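Local coordinates for protein kallistatin (Homo sapiens, PDB 6F4V) that inhibits tissue kallikrein as a secreted serpin, forming a stable equimolar complex with the protease when its reactive site is cleaved, at residues S53-L56 against E57-F61; G304-Q308 against Q309-A313; S153-K156 against K157-M161. One frame throughout, in Å; residues are numbered along the deposited sequence. Where two conformers were deposited one is given.

Contact 1: residues S53-L56 against E57-F61; sequences SQIL and EGLGF. With EDO (1,2-ethanediol), chain D.
Ser53 O takes the backbone N-H of Glu57 at 2.8 Å, with the nitrogen nearly along the C=O axis, the shortest of the backbone bonds that close this last part of the helix. The Glu57 side chain starts back over the same carbonyl, its CG 3.3 Å from Ser53 O, and the extended chain stays alongside that oxygen, on the exposed side of the helix where a charged residue is at home. One residue further on, Gly58 N bonds to Gln54 O, and Leu59 N to Ile55 O. Ile55 and Leu59 lie side by side and point the same way, CG2 of Ile55 meeting CD1 of Leu59 at 4.2 Å. Their branched apolar chains suit a face pressed against helix 33-44. The helix ends at Gly58, and Gly60 is the first residue to leave helical angles. Its phi is positive (99°), where any side chain would collide with the carbonyl oxygen of Leu59, which makes glycine the fitting residue. The reversal carries Gly60 N to Glu57 O (2.9 Å) and brings Phe61 N to Leu56 O at 3.0 Å. Phe61 CG is anti to its own carbonyl carbon (chi1 -67°), which lays one ring edge beside that acceptor, CD2 standing 3.3 Å from Leu56 O. The ring is buried against helices 6-23 and 68-83, a place for a large flat apolar group. On the outer side Gly60 O accepts from O1 of an ethanediol, probably from the crystallisation liquor, at 2.6 Å. The paired backbone bonds around a glycine in the left-handed conformation are the signature of the Schellman motif that ends helix 49-58.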
# COMPACT_ATOMS: atom_id res chain seq x y z
N SER A 53 -18.81 11.98 4.03
CA SER A 53 -18.23 11.85 5.37
C SER A 53 -17.96 10.39 5.73
O SER A 53 -16.94 10.09 6.35
CB SER A 53 -19.08 12.56 6.43
OG SER A 53 -20.36 12.01 6.49
N GLN A 54 -18.84 9.48 5.33
CA GLN A 54 -18.65 8.06 5.60
C GLN A 54 -17.40 7.48 4.90
O GLN A 54 -16.77 6.64 5.47
CB GLN A 54 -19.89 7.26 5.24
CG GLN A 54 -21.02 7.59 6.22
CD GLN A 54 -22.03 6.51 6.42
OE1 GLN A 54 -21.67 5.34 6.63
NE2 GLN A 54 -23.31 6.89 6.46
N ILE A 55 -17.07 7.95 3.71
CA ILE A 55 -15.84 7.43 3.06
C ILE A 55 -14.64 7.90 3.88
O ILE A 55 -13.75 7.10 4.21
CB ILE A 55 -15.69 7.91 1.61
CG1 ILE A 55 -16.72 7.25 0.70
CG2 ILE A 55 -14.28 7.62 1.08
CD1 ILE A 55 -16.87 8.03 -0.62
N LEU A 56 -14.64 9.19 4.25
CA LEU A 56 -13.52 9.75 5.01
C LEU A 56 -13.41 9.13 6.37
O LEU A 56 -12.30 8.84 6.81
CB LEU A 56 -13.60 11.27 5.11
CG LEU A 56 -13.49 11.97 3.75
CD1 LEU A 56 -13.56 13.48 3.95
CD2 LEU A 56 -12.24 11.59 3.02
N GLU A 57 -14.54 8.82 7.02
CA GLU A 57 -14.51 8.13 8.32
C GLU A 57 -14.00 6.70 8.21
O GLU A 57 -13.24 6.28 9.05
CB GLU A 57 -15.88 8.15 9.02
CG GLU A 57 -16.12 9.55 9.55
CD GLU A 57 -17.55 9.83 9.98
OE1 GLU A 57 -18.47 9.07 9.61
OE2 GLU A 57 -17.72 10.87 10.66
N GLY A 58 -14.39 5.99 7.16
CA GLY A 58 -13.88 4.66 6.86
C GLY A 58 -12.35 4.64 6.71
O GLY A 58 -11.68 3.67 7.10
N LEU A 59 -11.83 5.71 6.14
CA LEU A 59 -10.38 5.89 5.96
C LEU A 59 -9.67 6.32 7.23
O LEU A 59 -8.45 6.54 7.21
CB LEU A 59 -10.11 6.90 4.85
CG LEU A 59 -10.45 6.42 3.47
CD1 LEU A 59 -10.33 7.56 2.47
CD2 LEU A 59 -9.56 5.23 3.09
N GLY A 60 -10.43 6.52 8.31
CA GLY A 60 -9.87 6.83 9.62
C GLY A 60 -9.87 8.30 9.99
O GLY A 60 -9.35 8.64 11.05
N PHE A 61 -10.46 9.17 9.19
CA PHE A 61 -10.39 10.59 9.48
C PHE A 61 -11.41 10.96 10.53
O PHE A 61 -12.53 10.46 10.50
CB PHE A 61 -10.55 11.42 8.20
CG PHE A 61 -9.41 11.26 7.29
CD1 PHE A 61 -8.19 11.83 7.60
CD2 PHE A 61 -9.50 10.46 6.16
CE1 PHE A 61 -7.10 11.64 6.79
CE2 PHE A 61 -8.39 10.23 5.35
CZ PHE A 61 -7.19 10.83 5.68
C1 EDO D . -7.18 7.56 13.82
O1 EDO D . -8.11 7.12 12.82
C2 EDO D . -6.79 9.02 13.63
O2 EDO D . -7.95 9.88 13.73

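Contact 2: residues G304-Q308 against Q309-A313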
# COMPACT_ATOMS: atom_id res chain seq x y z
N GLY A 304 -22.06 14.18 -6.95
CA GLY A 304 -21.04 15.17 -7.25
C GLY A 304 -20.25 14.88 -8.50
O GLY A 304 -19.38 15.68 -8.87
N ILE A 305 -20.48 13.73 -9.13
CA ILE A 305 -19.73 13.36 -10.33
C ILE A 305 -20.46 13.82 -11.59
O ILE A 305 -19.83 14.33 -12.52
CB ILE A 305 -19.43 11.84 -10.33
CG1 ILE A 305 -18.51 11.51 -9.14
CG2 ILE A 305 -18.76 11.39 -11.60
CD1 ILE A 305 -18.52 10.05 -8.75
N THR A 306 -21.78 13.63 -11.59
CA THR A 306 -22.67 14.06 -12.66
C THR A 306 -24.09 14.24 -12.11
O THR A 306 -24.47 13.61 -11.11
CB THR A 306 -22.69 13.03 -13.81
OG1 THR A 306 -23.53 13.49 -14.89
CG2 THR A 306 -23.21 11.71 -13.32
N LYS A 307 -24.88 15.09 -12.77
CA LYS A 307 -26.33 15.17 -12.50
C LYS A 307 -27.14 14.37 -13.53
O LYS A 307 -28.37 14.22 -13.38
CB LYS A 307 -26.78 16.63 -12.47
CG LYS A 307 -26.20 17.43 -11.30
CD LYS A 307 -26.17 18.93 -11.58
CE LYS A 307 -25.60 19.72 -10.41
NZ LYS A 307 -25.78 21.19 -10.57
N GLN A 308 -26.46 13.83 -14.54
CA GLN A 308 -27.10 13.26 -15.73
C GLN A 308 -27.66 11.84 -15.52
O GLN A 308 -28.61 11.44 -16.21
CB GLN A 308 -26.12 13.27 -16.91
CG GLN A 308 -26.75 12.94 -18.26
CD GLN A 308 -25.74 12.91 -19.40
OE1 GLN A 308 -24.85 13.76 -19.50
NE2 GLN A 308 -25.89 11.93 -20.28
N GLN A 309 -27.06 11.08 -14.60
CA GLN A 309 -27.53 9.75 -14.22
C GLN A 309 -27.35 9.56 -12.72
O GLN A 309 -26.52 10.25 -12.08
CB GLN A 309 -26.71 8.65 -14.93
CG GLN A 309 -26.76 8.64 -16.46
CD GLN A 309 -28.06 8.09 -17.03
OE1 GLN A 309 -28.96 7.64 -16.31
NE2 GLN A 309 -28.17 8.14 -18.35
N LYS A 310 -28.12 8.64 -12.15
CA LYS A 310 -27.92 8.18 -10.77
C LYS A 310 -26.82 7.12 -10.74
O LYS A 310 -26.94 6.07 -11.37
CB LYS A 310 -29.22 7.64 -10.15
CG LYS A 310 -30.21 8.76 -9.89
CD LYS A 310 -31.19 8.46 -8.77
CE LYS A 310 -32.17 9.63 -8.64
NZ LYS A 310 -33.00 9.55 -7.41
N LEU A 311 -25.75 7.41 -10.00
CA LEU A 311 -24.55 6.60 -10.07
C LEU A 311 -24.43 5.66 -8.89
O LEU A 311 -24.85 5.99 -7.79
CB LEU A 311 -23.32 7.50 -10.12
CG LEU A 311 -23.23 8.42 -11.35
CD1 LEU A 311 -21.90 9.14 -11.32
CD2 LEU A 311 -23.36 7.65 -12.65
N GLU A 312 -23.80 4.51 -9.10
CA GLU A 312 -23.46 3.66 -7.97
C GLU A 312 -22.09 3.00 -8.15
O GLU A 312 -21.54 2.94 -9.26
CB GLU A 312 -24.61 2.68 -7.68
CG GLU A 312 -24.72 1.53 -8.63
CD GLU A 312 -26.06 0.80 -8.53
OE1 GLU A 312 -26.69 0.78 -7.43
OE2 GLU A 312 -26.47 0.24 -9.58
N ALA A 313 -21.54 2.54 -7.04
CA ALA A 313 -20.26 1.84 -7.05
C ALA A 313 -20.37 0.54 -7.83
O ALA A 313 -21.38 -0.14 -7.73
CB ALA A 313 -19.81 1.54 -5.64
O HOH W 1 -26.28 11.89 -10.16
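Thr306 and Leu311 pack across the bend that leads into strand 312-324 of the large serpin sheet, a bend that begins with an ST turn. Its tight part is apolar: Leu311 CD1 sits 3.5 Å from Thr306 CG2 and 3.8 Å from Ile305 CB, and the Thr306 and Leu311 side chains cross at about a right angle. Thr306 makes this possible by dividing its branches. OG1 is anti to the backbone N (chi1 -178°) and accepts the N-H of Gln308 at 3.0 Å, while the methyl is left facing the leucine. Threonine therefore serves both jobs, and its hydroxyl also bonds to Lys104 O. Ile305 and Leu311 are buried, and both also pack on strand 159-172, Ile305 on Met161 and Leu311 on Leu160.

The other side, where Gln308 is exposed, has few contacts between the two segments; the extended Gln308 is held through OE1 by Lys104 N. Gln309, whose buried N has no partner in the model, instead bends at its second torsion and folds back beside the preceding peptide, CG lying 3.4 Å from Gln308 O, with Phe341 also against it. With an alanine here CG and the carboxamide would be gone, and the Gln308 carbonyl and Phe341 would probably lose this cover, leaving a gap beside the peptide. One water joins two carbonyls of the bend, donating to Thr306 O at 2.7 Å and to Gln309 O at 2.5 Å.

Contact 3: residues S153-K156 against K157-M161; sequences SELK and KDVLM
Two torsions set up the meeting of Leu155 with Val159 and of Lys156 with Asp158: CG of Leu155 stands anti to the backbone N (chi1 -172°), which swings its end toward the valine, whereas CG of Asp158 is wedged between its own N and carbonyl carbon (chi1 53°), which brings the carboxylate back beside the Lys156 side chain. The turn is a type I beta turn from Lys156 to Val159, and it delivers the chain from the loop after helix 129-143 into strand 159-172 of the large serpin sheet. Its closing bond, Val159 N to Lys156 O, is weak and long at 3.4 Å, although fairly straight at the hydrogen (157°).

Apolar contact supplements that bond on the inner side. CD1 of Leu155 fits against both methyls of Val159, 4.0 Å from CG1, the two side chains crossing at about a right angle. Leucine has the length to span from the loop to the strand, and it also rests on Thr129, Thr132 and Ile133 of helix 129-143. The compact, beta-branched valine suits the start of an extended strand and is buried with Phe126 beside it. Just beyond, Leu160 and Met161 both face Ile339, forming a classic beta bulge.

The outer side is polar, with Lys156 exposed and Asp158 only partly so. Their side chains run side by side, but the charged ends do not join: Lys156 NZ is 6.5 Å from Asp158 OD1, a distance at which attraction is probably weak. Asp158 also touches the side chain of Lys340. Aspartate is common at this third position of a type I turn. Here its OD1, buried without a partner in the model, lies against the aliphatic start of the lysine, 3.1 Å from Lys156 CB.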
# COMPACT_ATOMS: atom_id res chain seq x y z
N SER A 153 -9.70 -6.41 -13.71
CA SER A 153 -9.95 -7.79 -14.20
C SER A 153 -11.39 -8.04 -14.68
O SER A 153 -11.64 -9.08 -15.27
CB SER A 153 -9.60 -8.79 -13.11
OG SER A 153 -10.23 -8.43 -11.89
N GLU A 154 -12.33 -7.13 -14.36
CA GLU A 154 -13.71 -7.13 -14.87
C GLU A 154 -14.13 -5.70 -15.11
O GLU A 154 -13.67 -4.79 -14.38
CB GLU A 154 -14.73 -7.61 -13.83
CG GLU A 154 -14.50 -8.93 -13.17
CD GLU A 154 -15.43 -9.14 -11.98
OE1 GLU A 154 -15.00 -9.82 -11.02
OE2 GLU A 154 -16.58 -8.61 -12.01
N LEU A 155 -15.05 -5.49 -16.05
CA LEU A 155 -15.62 -4.18 -16.30
C LEU A 155 -17.03 -4.37 -16.88
O LEU A 155 -17.17 -4.99 -17.93
CB LEU A 155 -14.73 -3.41 -17.28
CG LEU A 155 -15.07 -1.94 -17.52
CD1 LEU A 155 -14.83 -1.15 -16.24
CD2 LEU A 155 -14.24 -1.38 -18.67
N LYS A 156 -18.05 -3.87 -16.20
CA LYS A 156 -19.43 -3.99 -16.70
C LYS A 156 -19.69 -2.99 -17.82
O LYS A 156 -19.03 -1.95 -17.92
CB LYS A 156 -20.43 -3.79 -15.57
CG LYS A 156 -20.32 -4.81 -14.44
CD LYS A 156 -21.53 -4.75 -13.51
CE LYS A 156 -21.65 -6.02 -12.67
NZ LYS A 156 -20.47 -6.23 -11.78
N LYS A 157 -20.67 -3.31 -18.68
CA LYS A 157 -20.97 -2.46 -19.85
C LYS A 157 -21.64 -1.14 -19.49
O LYS A 157 -21.63 -0.22 -20.29
CB LYS A 157 -21.82 -3.22 -20.90
CG LYS A 157 -21.08 -4.35 -21.63
CD LYS A 157 -21.98 -5.14 -22.60
CE LYS A 157 -22.62 -4.28 -23.68
NZ LYS A 157 -21.67 -3.37 -24.39
N ASP A 158 -22.22 -1.06 -18.29
CA ASP A 158 -22.89 0.16 -17.80
C ASP A 158 -21.99 1.07 -16.93
O ASP A 158 -22.49 1.95 -16.21
CB ASP A 158 -24.18 -0.22 -17.05
CG ASP A 158 -23.94 -1.26 -15.94
OD1 ASP A 158 -22.83 -1.82 -15.87
OD2 ASP A 158 -24.88 -1.52 -15.16
N VAL A 159 -20.68 0.85 -16.98
CA VAL A 159 -19.73 1.72 -16.29
C VAL A 159 -19.56 3.02 -17.07
O VAL A 159 -19.49 2.99 -18.29
CB VAL A 159 -18.37 1.01 -16.10
CG1 VAL A 159 -17.27 1.97 -15.67
CG2 VAL A 159 -18.53 -0.12 -15.10
N LEU A 160 -19.53 4.15 -16.36
CA LEU A 160 -19.30 5.46 -16.96
C LEU A 160 -18.01 6.15 -16.50
O LEU A 160 -17.64 7.18 -17.05
CB LEU A 160 -20.49 6.37 -16.64
CG LEU A 160 -21.87 5.84 -17.07
CD1 LEU A 160 -22.96 6.71 -16.44
CD2 LEU A 160 -22.03 5.78 -18.60
N MET A 161 -17.34 5.60 -15.48
CA MET A 161 -16.07 6.17 -15.04
C MET A 161 -15.27 5.13 -14.28
O MET A 161 -15.82 4.35 -13.52
CB MET A 161 -16.30 7.41 -14.14
CG MET A 161 -15.03 8.12 -13.72
SD MET A 161 -15.35 9.41 -12.49
CE MET A 161 -15.12 8.47 -10.98

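Along the chain the order is contact 1, contact 3, contact 2. Contact 1 ends a helix among helices 6-23, 33-44 and 68-83, its centre about 20 Å from that of contact 2 and 25 Å from that of contact 3, touching neither. Contacts 2 and 3 lie about 14 Å apart between centres and do touch: Leu311 CD2 packs on Leu160 CD1 at 3.9 Å. They lead into strands 312-324 and 159-172, between which strand 328-340 is inserted. That arrangement, ending at Phe341, is consistent with the relaxed, cleaved serpin form, in which the reactive-centre loop has entered the sheet and reaches these two entrances.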